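Local coordinates for tetracycline repressor protein class G (Acinetobacter baumannii, PDB 6RX9), which represses the tetracycline resistance gene tetA by binding its operator DNA through a helix-turn-helix region, and loses affinity for that DNA when tetracycline binds, at residues N47-L52 with A101-T106; R76-E81 with I117-A122; T88-Y93 with G143-Q148. One frame throughout, in Å; residues are numbered along the deposited sequence.

The three contacts sample different parts of an all-helical TetR repressor. All are partly buried, interaction 3 deepest and interaction 2 furthest out. Interaction 1 joins helix 48-59 to the end of helix 96-102, between the family's DNA-binding region and its C-terminal domain. Its nearest atoms are polar, but no hydrogen bond crosses it. Interactions 2 and 3 lie within the C-terminal domain and share helix 75-91. Interaction 2 uses its early turns and an aromatic pair, its centre about 19 Å from the chain's centre. Interaction 3 uses its end and aliphatic packing, its centre about 6 Å from the chain's centre. All three have residues against the second subunit; in interaction 1 it is Pro105 alone.

Interaction 1 of 3, residues N47-L52 with A101-T106; sequences NKRALL and AGTRPT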
ATOM      1  N   ASN A  47       2.873 -21.957 -13.328  1.00 37.33           N
ATOM      2  CA  ASN A  47       3.660 -20.702 -13.469  1.00 37.44           C
ATOM      3  C   ASN A  47       3.862 -20.045 -12.098  1.00 36.19           C
ATOM      4  O   ASN A  47       3.158 -20.414 -11.134  1.00 34.56           O
ATOM      5  CB  ASN A  47       3.004 -19.752 -14.475  1.00 38.52           C
ATOM      6  CG  ASN A  47       1.523 -19.563 -14.226  1.00 39.03           C
ATOM      7  OD1 ASN A  47       1.127 -19.028 -13.193  1.00 38.02           O
ATOM      8  ND2 ASN A  47       0.698 -20.012 -15.159  1.00 40.58           N
ATOM      9  N   LYS A  48       4.807 -19.105 -12.030  1.00 36.07           N
ATOM     10  CA  LYS A  48       5.190 -18.376 -10.795  1.00 35.80           C
ATOM     11  C   LYS A  48       3.986 -17.583 -10.274  1.00 35.28           C
ATOM     12  O   LYS A  48       3.831 -17.512  -9.046  1.00 33.79           O
ATOM     13  CB  LYS A  48       6.375 -17.448 -11.077  1.00 36.54           C
ATOM     14  CG  LYS A  48       6.860 -16.636  -9.886  1.00 36.25           C
ATOM     15  CD  LYS A  48       8.162 -15.919 -10.155  1.00 37.28           C
ATOM     16  CE  LYS A  48       8.615 -15.066  -8.992  1.00 37.22           C
ATOM     17  NZ  LYS A  48       9.998 -14.578  -9.192  1.00 38.36           N
ATOM     18  N   ARG A  49       3.188 -17.004 -11.177  1.00 36.47           N
ATOM     19  CA  ARG A  49       1.982 -16.197 -10.843  1.00 37.20           C
ATOM     20  C   ARG A  49       1.043 -17.034  -9.963  1.00 35.45           C
ATOM     21  O   ARG A  49       0.595 -16.521  -8.920  1.00 34.82           O
ATOM     22  CB  ARG A  49       1.282 -15.728 -12.124  1.00 40.25           C
ATOM     23  CG  ARG A  49       0.070 -14.833 -11.898  1.00 41.98           C
ATOM     24  CD  ARG A  49       0.394 -13.584 -11.097  1.00 42.94           C
ATOM     25  NE  ARG A  49       0.132 -13.741  -9.670  1.00 43.97           N
ATOM     26  CZ  ARG A  49       0.555 -12.912  -8.715  1.00 43.87           C
ATOM     27  NH1 ARG A  49       0.249 -13.160  -7.452  1.00 44.12           N
ATOM     28  NH2 ARG A  49       1.289 -11.853  -9.014  1.00 45.02           N
ATOM     29  N   ALA A  50       0.773 -18.281 -10.361  1.00 34.71           N
ATOM     30  CA  ALA A  50      -0.116 -19.217  -9.633  1.00 33.87           C
ATOM     31  C   ALA A  50       0.461 -19.492  -8.238  1.00 32.57           C
ATOM     32  O   ALA A  50      -0.318 -19.481  -7.268  1.00 31.79           O
ATOM     33  CB  ALA A  50      -0.297 -20.487 -10.428  1.00 34.60           C
ATOM     34  N   LEU A  51       1.779 -19.704  -8.139  1.00 32.41           N
ATOM     35  CA  LEU A  51       2.495 -19.945  -6.854  1.00 32.20           C
ATOM     36  C   LEU A  51       2.337 -18.723  -5.937  1.00 31.81           C
ATOM     37  O   LEU A  51       1.999 -18.917  -4.746  1.00 30.89           O
ATOM     38  CB  LEU A  51       3.972 -20.237  -7.137  1.00 32.44           C
ATOM     39  CG  LEU A  51       4.857 -20.418  -5.905  1.00 32.43           C
ATOM     40  CD1 LEU A  51       4.341 -21.542  -5.023  1.00 32.57           C
ATOM     41  CD2 LEU A  51       6.302 -20.673  -6.306  1.00 33.44           C
ATOM     42  N   LEU A  52       2.574 -17.516  -6.462  1.00 31.94           N
ATOM     43  CA  LEU A  52       2.470 -16.247  -5.687  1.00 32.17           C
ATOM     44  C   LEU A  52       1.041 -16.086  -5.147  1.00 32.28           C
ATOM     45  O   LEU A  52       0.907 -15.674  -3.978  1.00 32.32           O
ATOM     46  CB  LEU A  52       2.867 -15.055  -6.566  1.00 32.38           C
ATOM     47  CG  LEU A  52       4.350 -14.952  -6.922  1.00 33.08           C
ATOM     48  CD1 LEU A  52       4.627 -13.684  -7.713  1.00 33.72           C
ATOM     49  CD2 LEU A  52       5.228 -15.007  -5.682  1.00 33.05           C
ATOM     50  N   ALA A 101       0.085  -7.219  -2.570  1.00 43.96           N
ATOM     51  CA  ALA A 101      -0.234  -6.108  -3.500  1.00 46.43           C
ATOM     52  C   ALA A 101      -0.297  -6.623  -4.945  1.00 48.93           C
ATOM     53  O   ALA A 101      -1.234  -6.230  -5.669  1.00 48.65           O
ATOM     54  CB  ALA A 101       0.788  -5.009  -3.359  1.00 46.81           C
ATOM     55  N   GLY A 102       0.665  -7.466  -5.338  1.00 50.90           N
ATOM     56  CA  GLY A 102       0.814  -7.992  -6.710  1.00 53.27           C
ATOM     57  C   GLY A 102      -0.284  -8.974  -7.090  1.00 55.33           C
ATOM     58  O   GLY A 102      -0.478  -9.193  -8.302  1.00 56.22           O
ATOM     59  N   THR A 103      -0.968  -9.565  -6.105  1.00 57.40           N
ATOM     60  CA  THR A 103      -2.076 -10.536  -6.314  1.00 60.60           C
ATOM     61  C   THR A 103      -3.311  -9.786  -6.825  1.00 63.46           C
ATOM     62  O   THR A 103      -3.720  -8.811  -6.160  1.00 63.82           O
ATOM     63  CB  THR A 103      -2.393 -11.308  -5.026  1.00 60.85           C
ATOM     64  OG1 THR A 103      -1.167 -11.785  -4.472  1.00 61.32           O
ATOM     65  CG2 THR A 103      -3.333 -12.472  -5.252  1.00 61.54           C
ATOM     66  N   ARG A 104      -3.872 -10.222  -7.959  1.00 66.64           N
ATOM     67  CA  ARG A 104      -5.128  -9.675  -8.543  1.00 68.91           C
ATOM     68  C   ARG A 104      -6.219  -9.723  -7.475  1.00 68.61           C
ATOM     69  O   ARG A 104      -6.254 -10.657  -6.675  1.00 68.03           O
ATOM     70  CB  ARG A 104      -5.536 -10.463  -9.793  1.00 71.25           C
ATOM     71  CG  ARG A 104      -4.655 -10.204 -11.007  1.00 73.02           C
ATOM     72  CD  ARG A 104      -5.092 -11.000 -12.223  1.00 75.12           C
ATOM     73  NE  ARG A 104      -4.183 -10.833 -13.350  1.00 76.82           N
ATOM     74  CZ  ARG A 104      -4.300 -11.448 -14.525  1.00 78.44           C
ATOM     75  NH1 ARG A 104      -5.299 -12.287 -14.749  1.00 79.51           N
ATOM     76  NH2 ARG A 104      -3.411 -11.220 -15.479  1.00 79.15           N
ATOM     77  N   PRO A 105      -7.143  -8.735  -7.434  1.00 68.85           N
ATOM     78  CA  PRO A 105      -8.068  -8.592  -6.309  1.00 68.36           C
ATOM     79  C   PRO A 105      -8.901  -9.865  -6.094  1.00 68.21           C
ATOM     80  O   PRO A 105      -9.483 -10.351  -7.047  1.00 69.81           O
ATOM     81  CB  PRO A 105      -8.948  -7.389  -6.691  1.00 69.28           C
ATOM     82  CG  PRO A 105      -8.795  -7.265  -8.195  1.00 70.34           C
ATOM     83  CD  PRO A 105      -7.385  -7.735  -8.485  1.00 69.78           C
ATOM     84  N   THR A 106      -8.915 -10.370  -4.856  0.70 66.64           N
ATOM     85  CA  THR A 106      -9.567 -11.642  -4.447  0.70 66.34           C
ATOM     86  C   THR A 106     -10.891 -11.331  -3.740  0.70 66.31           C
ATOM     87  O   THR A 106     -10.919 -10.381  -2.931  0.70 65.19           O
ATOM     88  CB  THR A 106      -8.633 -12.464  -3.550  0.70 65.50           C
ATOM     89  OG1 THR A 106      -8.436 -11.743  -2.332  0.70 64.69           O
ATOM     90  CG2 THR A 106      -7.292 -12.744  -4.195  0.70 65.18           C
TER
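Arg49 reaches across to Gly102 and Thr103 where two parts of the TetR fold meet. Helix 48-59 follows the helix-turn-helix region. Helix 96-102 belongs to the C-terminal domain, and Thr103 is the first residue to leave its helical path. The more tightly packed side lies around Thr103, whose side chain also rests on Asp53 and Ala56 of helix 48-59. Its OG1 is hydrogen-bonded to Ile99 O in the preceding helical turn. Arg49 has its CG anti to the backbone N (chi1 -177°), and the chain then bends at chi2 and chi3. This brings the guanidinium over Leu52, whose CD1 lies 3.9 Å above its plane, toward the rim. Arg49 NH1 forms a salt bridge with Asp53 OD1, which holds the group near the joint. Arg49 NH2 is 3.3 Å from Gly102 O, but the angle is too poor for a hydrogen bond. The looser side is more exposed. There Arg104 extends, its NE 6.4 Å from Arg49 NE. Across the joint, Arg49 NH1 stands 3.6 Å from Thr103 OG1, and the two side chains cross at about a right angle.

Interaction 2 of 3, residues R76-E81 with I117-A122; sequences RVFLKE and IRFLCA
This is a T-shaped aromatic contact between two helices of the TetR C-terminal domain. Phe78 on helix 75-91 meets Phe119 near the end of helix 110-122. The edge of the Phe119 ring points at the face of the Phe78 ring. The ring centroids are 5.6 Å apart and the planes stand at 81°. The CD2-CE2 side of Phe119 does the touching. Phe119 CE2 lies 3.9 Å from Phe78 CB and 4.0 Å from Phe78 CD2. Phe119 CD2 is 4.1 Å from Phe78 CD2. The two side chains pass each other in opposite directions. A chi1 near 170° in both residues turns each ring away from its own backbone N and out toward the other helix. The rings therefore span backbones that stay well apart, with Phe78 CA and Leu120 CA at 9.5 Å. Pro69 touches both rings from a loop. The Phe78 side chain is about 5 Å from that of Asn82, a likely tetracycline-binding residue. Beside the rings, Leu79 and Leu120 both pack on Leu134 of helix 127-155, and Leu79 also meets Phe199 of helix 185-202. Helix 127-155 thus packs against both partner helices.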
ATOM      1  N   ARG A  76     -13.510  -0.670  18.815  1.00 41.31           N
ATOM      2  CA  ARG A  76     -12.154  -0.052  18.805  1.00 41.12           C
ATOM      3  C   ARG A  76     -11.089  -1.145  18.958  1.00 40.07           C
ATOM      4  O   ARG A  76     -10.109  -1.130  18.187  1.00 38.83           O
ATOM      5  CB  ARG A  76     -12.021   0.995  19.913  1.00 42.94           C
ATOM      6  CG  ARG A  76     -12.985   2.164  19.780  1.00 45.05           C
ATOM      7  CD  ARG A  76     -12.773   3.199  20.870  1.00 47.35           C
ATOM      8  NE  ARG A  76     -13.997   3.925  21.185  1.00 50.02           N
ATOM      9  CZ  ARG A  76     -14.792   3.699  22.232  1.00 52.81           C
ATOM     10  NH1 ARG A  76     -15.876   4.440  22.397  1.00 54.39           N
ATOM     11  NH2 ARG A  76     -14.517   2.750  23.111  1.00 54.48           N
ATOM     12  N   VAL A  77     -11.279  -2.061  19.909  1.00 40.15           N
ATOM     13  CA  VAL A  77     -10.336  -3.188  20.177  1.00 40.10           C
ATOM     14  C   VAL A  77     -10.358  -4.144  18.976  1.00 38.97           C
ATOM     15  O   VAL A  77      -9.269  -4.592  18.573  1.00 37.94           O
ATOM     16  CB  VAL A  77     -10.667  -3.905  21.500  1.00 41.91           C
ATOM     17  CG1 VAL A  77      -9.858  -5.181  21.673  1.00 42.43           C
ATOM     18  CG2 VAL A  77     -10.468  -2.980  22.693  1.00 42.80           C
ATOM     19  N   PHE A  78     -11.542  -4.418  18.413  1.00 38.75           N
ATOM     20  CA  PHE A  78     -11.727  -5.313  17.240  1.00 38.24           C
ATOM     21  C   PHE A  78     -10.906  -4.798  16.049  1.00 36.43           C
ATOM     22  O   PHE A  78     -10.144  -5.594  15.470  1.00 34.85           O
ATOM     23  CB  PHE A  78     -13.198  -5.434  16.837  1.00 39.45           C
ATOM     24  CG  PHE A  78     -13.393  -6.142  15.520  1.00 39.62           C
ATOM     25  CD1 PHE A  78     -13.044  -7.476  15.381  1.00 40.18           C
ATOM     26  CD2 PHE A  78     -13.890  -5.470  14.414  1.00 39.91           C
ATOM     27  CE1 PHE A  78     -13.201  -8.128  14.169  1.00 40.19           C
ATOM     28  CE2 PHE A  78     -14.043  -6.123  13.199  1.00 39.74           C
ATOM     29  CZ  PHE A  78     -13.700  -7.450  13.080  1.00 40.04           C
ATOM     30  N   LEU A  79     -11.066  -3.519  15.691  1.00 35.85           N
ATOM     31  CA  LEU A  79     -10.390  -2.909  14.511  1.00 35.02           C
ATOM     32  C   LEU A  79      -8.874  -2.882  14.735  1.00 34.73           C
ATOM     33  O   LEU A  79      -8.141  -3.190  13.772  1.00 33.45           O
ATOM     34  CB  LEU A  79     -10.939  -1.501  14.253  1.00 34.81           C
ATOM     35  CG  LEU A  79     -12.355  -1.437  13.680  1.00 35.33           C
ATOM     36  CD1 LEU A  79     -12.755   0.000  13.391  1.00 35.28           C
ATOM     37  CD2 LEU A  79     -12.484  -2.290  12.425  1.00 35.07           C
ATOM     38  N   LYS A  80      -8.419  -2.542  15.946  1.00 35.85           N
ATOM     39  CA  LYS A  80      -6.969  -2.452  16.276  1.00 36.57           C
ATOM     40  C   LYS A  80      -6.342  -3.849  16.200  1.00 36.57           C
ATOM     41  O   LYS A  80      -5.324  -3.993  15.502  1.00 35.26           O
ATOM     42  CB  LYS A  80      -6.724  -1.825  17.652  1.00 38.09           C
ATOM     43  CG  LYS A  80      -5.259  -1.804  18.072  1.00 39.08           C
ATOM     44  CD  LYS A  80      -4.875  -0.661  18.986  1.00 40.81           C
ATOM     45  CE  LYS A  80      -3.374  -0.509  19.116  1.00 41.52           C
ATOM     46  NZ  LYS A  80      -3.010   0.648  19.969  1.00 42.63           N
ATOM     47  N   GLU A  81      -6.924  -4.836  16.884  1.00 37.85           N
ATOM     48  CA  GLU A  81      -6.372  -6.217  16.940  1.00 39.35           C
ATOM     49  C   GLU A  81      -6.385  -6.829  15.532  1.00 37.69           C
ATOM     50  O   GLU A  81      -5.423  -7.546  15.203  1.00 38.10           O
ATOM     51  CB  GLU A  81      -7.136  -7.074  17.951  1.00 42.02           C
ATOM     52  CG  GLU A  81      -6.871  -6.683  19.395  1.00 44.92           C
ATOM     53  CD  GLU A  81      -5.424  -6.800  19.849  1.00 46.82           C
ATOM     54  OE1 GLU A  81      -5.074  -6.164  20.858  1.00 50.03           O
ATOM     55  OE2 GLU A  81      -4.647  -7.529  19.196  1.00 48.56           O
ATOM     56  N   ILE A 117     -19.376  -6.332   9.237  1.00 41.79           N
ATOM     57  CA  ILE A 117     -20.203  -5.135   8.890  1.00 42.35           C
ATOM     58  C   ILE A 117     -21.365  -5.016   9.888  1.00 44.09           C
ATOM     59  O   ILE A 117     -21.569  -3.909  10.422  1.00 43.97           O
ATOM     60  CB  ILE A 117     -20.693  -5.203   7.427  1.00 42.85           C
ATOM     61  CG1 ILE A 117     -19.529  -5.101   6.437  1.00 41.40           C
ATOM     62  CG2 ILE A 117     -21.751  -4.140   7.157  1.00 43.90           C
ATOM     63  CD1 ILE A 117     -19.858  -5.579   5.042  1.00 42.22           C
ATOM     64  N   ARG A 118     -22.093  -6.111  10.131  1.00 45.56           N
ATOM     65  CA  ARG A 118     -23.275  -6.137  11.039  1.00 47.79           C
ATOM     66  C   ARG A 118     -22.842  -5.764  12.465  1.00 46.94           C
ATOM     67  O   ARG A 118     -23.614  -5.060  13.143  1.00 47.86           O
ATOM     68  CB  ARG A 118     -23.977  -7.498  10.989  1.00 49.96           C
ATOM     69  CG  ARG A 118     -24.887  -7.684   9.781  1.00 51.72           C
ATOM     70  CD  ARG A 118     -25.826  -8.860   9.960  1.00 54.34           C
ATOM     71  NE  ARG A 118     -26.603  -9.180   8.767  1.00 55.94           N
ATOM     72  CZ  ARG A 118     -27.726  -8.570   8.388  1.00 57.91           C
ATOM     73  NH1 ARG A 118     -28.227  -7.566   9.091  1.00 58.60           N
ATOM     74  NH2 ARG A 118     -28.348  -8.966   7.290  1.00 59.37           N
ATOM     75  N   PHE A 119     -21.652  -6.198  12.897  1.00 45.49           N
ATOM     76  CA  PHE A 119     -21.079  -5.880  14.234  1.00 45.26           C
ATOM     77  C   PHE A 119     -20.814  -4.373  14.349  1.00 44.02           C
ATOM     78  O   PHE A 119     -21.213  -3.773  15.365  1.00 43.95           O
ATOM     79  CB  PHE A 119     -19.799  -6.674  14.505  1.00 44.50           C
ATOM     80  CG  PHE A 119     -19.057  -6.233  15.742  1.00 44.58           C
ATOM     81  CD1 PHE A 119     -19.599  -6.428  17.003  1.00 46.64           C
ATOM     82  CD2 PHE A 119     -17.817  -5.618  15.646  1.00 43.43           C
ATOM     83  CE1 PHE A 119     -18.922  -6.014  18.141  1.00 46.73           C
ATOM     84  CE2 PHE A 119     -17.137  -5.211  16.784  1.00 43.57           C
ATOM     85  CZ  PHE A 119     -17.692  -5.408  18.029  1.00 44.94           C
ATOM     86  N   LEU A 120     -20.157  -3.776  13.351  1.00 42.44           N
ATOM     87  CA  LEU A 120     -19.862  -2.316  13.339  1.00 42.05           C
ATOM     88  C   LEU A 120     -21.182  -1.535  13.354  1.00 43.46           C
ATOM     89  O   LEU A 120     -21.260  -0.526  14.088  1.00 42.77           O
ATOM     90  CB  LEU A 120     -19.004  -1.961  12.119  1.00 40.77           C
ATOM     91  CG  LEU A 120     -17.555  -2.448  12.166  1.00 39.68           C
ATOM     92  CD1 LEU A 120     -16.755  -1.877  11.008  1.00 38.58           C
ATOM     93  CD2 LEU A 120     -16.892  -2.094  13.491  1.00 39.44           C
ATOM     94  N   CYS A 121     -22.189  -1.996  12.604  1.00 45.11           N
ATOM     95  CA  CYS A 121     -23.543  -1.381  12.549  1.00 47.32           C
ATOM     96  C   CYS A 121     -24.172  -1.388  13.948  1.00 48.57           C
ATOM     97  O   CYS A 121     -24.736  -0.348  14.344  1.00 48.90           O
ATOM     98  CB  CYS A 121     -24.444  -2.085  11.540  1.00 49.04           C
ATOM     99  SG  CYS A 121     -23.994  -1.719   9.823  1.00 49.31           S
ATOM    100  N   ALA A 122     -24.048  -2.505  14.673  1.00 48.94           N
ATOM    101  CA  ALA A 122     -24.505  -2.661  16.076  1.00 50.34           C
ATOM    102  C   ALA A 122     -23.765  -1.666  16.982  1.00 49.38           C
ATOM    103  O   ALA A 122     -24.358  -1.234  17.986  1.00 49.91           O
ATOM    104  CB  ALA A 122     -24.303  -4.086  16.535  1.00 50.56           C
TER

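Interaction 3 of 3, residues T88-Y93 with G143-Q148; sequences TALLSY and GSVLEQ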
ATOM      1  N   THR A  88       1.223  -8.199  11.138  1.00 33.04           N
ATOM      2  CA  THR A  88       2.071  -9.351  11.549  1.00 34.39           C
ATOM      3  C   THR A  88       2.135 -10.365  10.399  1.00 33.68           C
ATOM      4  O   THR A  88       3.246 -10.835  10.098  1.00 34.35           O
ATOM      5  CB  THR A  88       1.556  -9.990  12.845  1.00 35.39           C
ATOM      6  OG1 THR A  88       1.452  -8.952  13.819  1.00 36.85           O
ATOM      7  CG2 THR A  88       2.459 -11.088  13.360  1.00 37.14           C
ATOM      8  N   ALA A  89       0.989 -10.661   9.776  1.00 33.38           N
ATOM      9  CA  ALA A  89       0.844 -11.635   8.665  1.00 33.28           C
ATOM     10  C   ALA A  89       1.703 -11.207   7.469  1.00 32.86           C
ATOM     11  O   ALA A  89       2.371 -12.081   6.887  1.00 32.99           O
ATOM     12  CB  ALA A  89      -0.605 -11.765   8.267  1.00 33.29           C
ATOM     13  N   LEU A  90       1.677  -9.921   7.100  1.00 31.95           N
ATOM     14  CA  LEU A  90       2.447  -9.393   5.939  1.00 31.98           C
ATOM     15  C   LEU A  90       3.942  -9.330   6.281  1.00 32.46           C
ATOM     16  O   LEU A  90       4.755  -9.527   5.360  1.00 32.85           O
ATOM     17  CB  LEU A  90       1.905  -8.018   5.529  1.00 31.50           C
ATOM     18  CG  LEU A  90       0.495  -8.009   4.937  1.00 31.17           C
ATOM     19  CD1 LEU A  90       0.089  -6.606   4.528  1.00 30.86           C
ATOM     20  CD2 LEU A  90       0.386  -8.960   3.751  1.00 31.46           C
ATOM     21  N   LEU A  91       4.297  -9.077   7.546  1.00 33.17           N
ATOM     22  CA  LEU A  91       5.710  -8.974   8.004  1.00 34.31           C
ATOM     23  C   LEU A  91       6.317 -10.367   8.228  1.00 35.08           C
ATOM     24  O   LEU A  91       7.555 -10.436   8.336  1.00 35.50           O
ATOM     25  CB  LEU A  91       5.787  -8.148   9.294  1.00 34.91           C
ATOM     26  CG  LEU A  91       5.660  -6.632   9.135  1.00 34.80           C
ATOM     27  CD1 LEU A  91       5.593  -5.958  10.497  1.00 35.23           C
ATOM     28  CD2 LEU A  91       6.812  -6.060   8.321  1.00 35.37           C
ATOM     29  N   SER A  92       5.498 -11.426   8.291  1.00 35.22           N
ATOM     30  CA  SER A  92       5.924 -12.794   8.697  1.00 36.48           C
ATOM     31  C   SER A  92       6.842 -13.424   7.640  1.00 36.76           C
ATOM     32  O   SER A  92       7.570 -14.365   7.999  1.00 37.00           O
ATOM     33  CB  SER A  92       4.743 -13.686   9.002  1.00 36.45           C
ATOM     34  OG  SER A  92       4.004 -13.997   7.832  1.00 36.50           O
ATOM     35  N   TYR A  93       6.821 -12.930   6.397  1.00 36.24           N
ATOM     36  CA  TYR A  93       7.670 -13.448   5.291  1.00 36.84           C
ATOM     37  C   TYR A  93       8.237 -12.295   4.459  1.00 36.25           C
ATOM     38  O   TYR A  93       7.555 -11.270   4.262  1.00 34.93           O
ATOM     39  CB  TYR A  93       6.882 -14.443   4.436  1.00 37.11           C
ATOM     40  CG  TYR A  93       6.662 -15.765   5.122  1.00 38.24           C
ATOM     41  CD1 TYR A  93       7.658 -16.726   5.137  1.00 39.59           C
ATOM     42  CD2 TYR A  93       5.487 -16.039   5.803  1.00 38.73           C
ATOM     43  CE1 TYR A  93       7.488 -17.936   5.786  1.00 40.89           C
ATOM     44  CE2 TYR A  93       5.299 -17.247   6.455  1.00 39.26           C
ATOM     45  CZ  TYR A  93       6.303 -18.197   6.447  1.00 40.81           C
ATOM     46  OH  TYR A  93       6.136 -19.390   7.087  1.00 43.05           O
ATOM     47  N   GLY A 143       0.049  -0.022   2.959  1.00 26.50           N
ATOM     48  CA  GLY A 143       0.969   1.104   2.711  1.00 27.01           C
ATOM     49  C   GLY A 143       2.146   1.084   3.671  1.00 27.21           C
ATOM     50  O   GLY A 143       3.297   1.238   3.207  1.00 27.71           O
ATOM     51  N   SER A 144       1.874   0.883   4.965  1.00 27.20           N
ATOM     52  CA  SER A 144       2.882   0.888   6.058  1.00 27.92           C
ATOM     53  C   SER A 144       3.888  -0.253   5.865  1.00 28.41           C
ATOM     54  O   SER A 144       5.105   0.003   5.952  1.00 28.52           O
ATOM     55  CB  SER A 144       2.220   0.810   7.411  1.00 28.00           C
ATOM     56  OG  SER A 144       3.191   0.636   8.427  1.00 28.92           O
ATOM     57  N   VAL A 145       3.409  -1.473   5.611  1.00 28.00           N
ATOM     58  CA  VAL A 145       4.288  -2.678   5.540  1.00 28.77           C
ATOM     59  C   VAL A 145       5.117  -2.630   4.249  1.00 29.18           C
ATOM     60  O   VAL A 145       6.301  -3.022   4.309  1.00 30.11           O
ATOM     61  CB  VAL A 145       3.495  -3.990   5.674  1.00 28.72           C
ATOM     62  CG1 VAL A 145       4.423  -5.191   5.597  1.00 29.28           C
ATOM     63  CG2 VAL A 145       2.687  -4.030   6.968  1.00 28.48           C
ATOM     64  N   LEU A 146       4.547  -2.158   3.133  1.00 29.30           N
ATOM     65  CA  LEU A 146       5.299  -1.964   1.858  1.00 30.63           C
ATOM     66  C   LEU A 146       6.543  -1.108   2.131  1.00 32.51           C
ATOM     67  O   LEU A 146       7.646  -1.513   1.701  1.00 33.17           O
ATOM     68  CB  LEU A 146       4.403  -1.303   0.805  1.00 30.52           C
ATOM     69  CG  LEU A 146       3.467  -2.236   0.038  1.00 30.16           C
ATOM     70  CD1 LEU A 146       2.459  -1.436  -0.774  1.00 30.45           C
ATOM     71  CD2 LEU A 146       4.248  -3.179  -0.870  1.00 30.68           C
ATOM     72  N   GLU A 147       6.372   0.020   2.829  1.00 33.37           N
ATOM     73  CA  GLU A 147       7.460   0.991   3.134  1.00 35.80           C
ATOM     74  C   GLU A 147       8.485   0.343   4.077  1.00 35.94           C
ATOM     75  O   GLU A 147       9.700   0.486   3.817  1.00 36.31           O
ATOM     76  CB  GLU A 147       6.877   2.275   3.728  1.00 37.45           C
ATOM     77  CG  GLU A 147       7.886   3.408   3.839  1.00 40.61           C
ATOM     78  CD  GLU A 147       7.278   4.779   4.087  1.00 42.67           C
ATOM     79  OE1 GLU A 147       7.500   5.340   5.180  1.00 45.14           O
ATOM     80  OE2 GLU A 147       6.583   5.292   3.185  1.00 45.52           O
ATOM     81  N   GLN A 148       8.015  -0.341   5.125  1.00 35.14           N
ATOM     82  CA  GLN A 148       8.877  -1.001   6.142  1.00 36.06           C
ATOM     83  C   GLN A 148       9.742  -2.072   5.468  1.00 36.04           C
ATOM     84  O   GLN A 148      10.955  -2.109   5.743  1.00 36.95           O
ATOM     85  CB  GLN A 148       8.035  -1.620   7.260  1.00 35.90           C
ATOM     86  CG  GLN A 148       8.874  -2.274   8.351  1.00 37.31           C
ATOM     87  CD  GLN A 148       8.100  -2.536   9.620  1.00 37.76           C
ATOM     88  OE1 GLN A 148       7.026  -1.983   9.847  1.00 37.66           O
ATOM     89  NE2 GLN A 148       8.654  -3.386  10.469  1.00 39.17           N
TER
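Beside Leu91, which packs on Val145 and Gln148, Ser92 OG donates a hydrogen bond of 2.7 Å to Ala89 O. The donor is tilted 34° from the carbonyl plane. Ser92 N adds a weak bond to the same oxygen, so one residue grips it twice. The contact with helix 127-155 is itself apolar. Val145 points toward the other helix and sets one methyl against both leucines. With chi1 at 180°, its CG1 swings opposite the backbone N and touches Leu91 CD2 at 3.7 Å. The same Val145 CG1 lies 3.8 Å from Leu90 CB. Leu91 also meets the amide end of Gln148, whose extended chain it crosses at about a right angle. Gln148 NE2 is 3.9 Å from Leu91 CD2 and 4.0 Å from Leu91 CD1. At the other corner of this amide, Gln148 OE1 is hydrogen-bonded to Arg87 NH2, which limits its rotation. Leu90 also touches His100, a likely magnesium-binding residue on helix 96-102, and Val145 touches Ala97 of that helix. Glu147 OE1 is hydrogen-bonded to NE2 of His139 of the second subunit. The segments exchange no hydrogen bond, so this junction of ligand-site and dimer helices rests on aliphatic packing, with one amide laid against a leucine, while the Ser92 hydroxyl bonds within its segment and Gln148 OE1 bonds to Arg87.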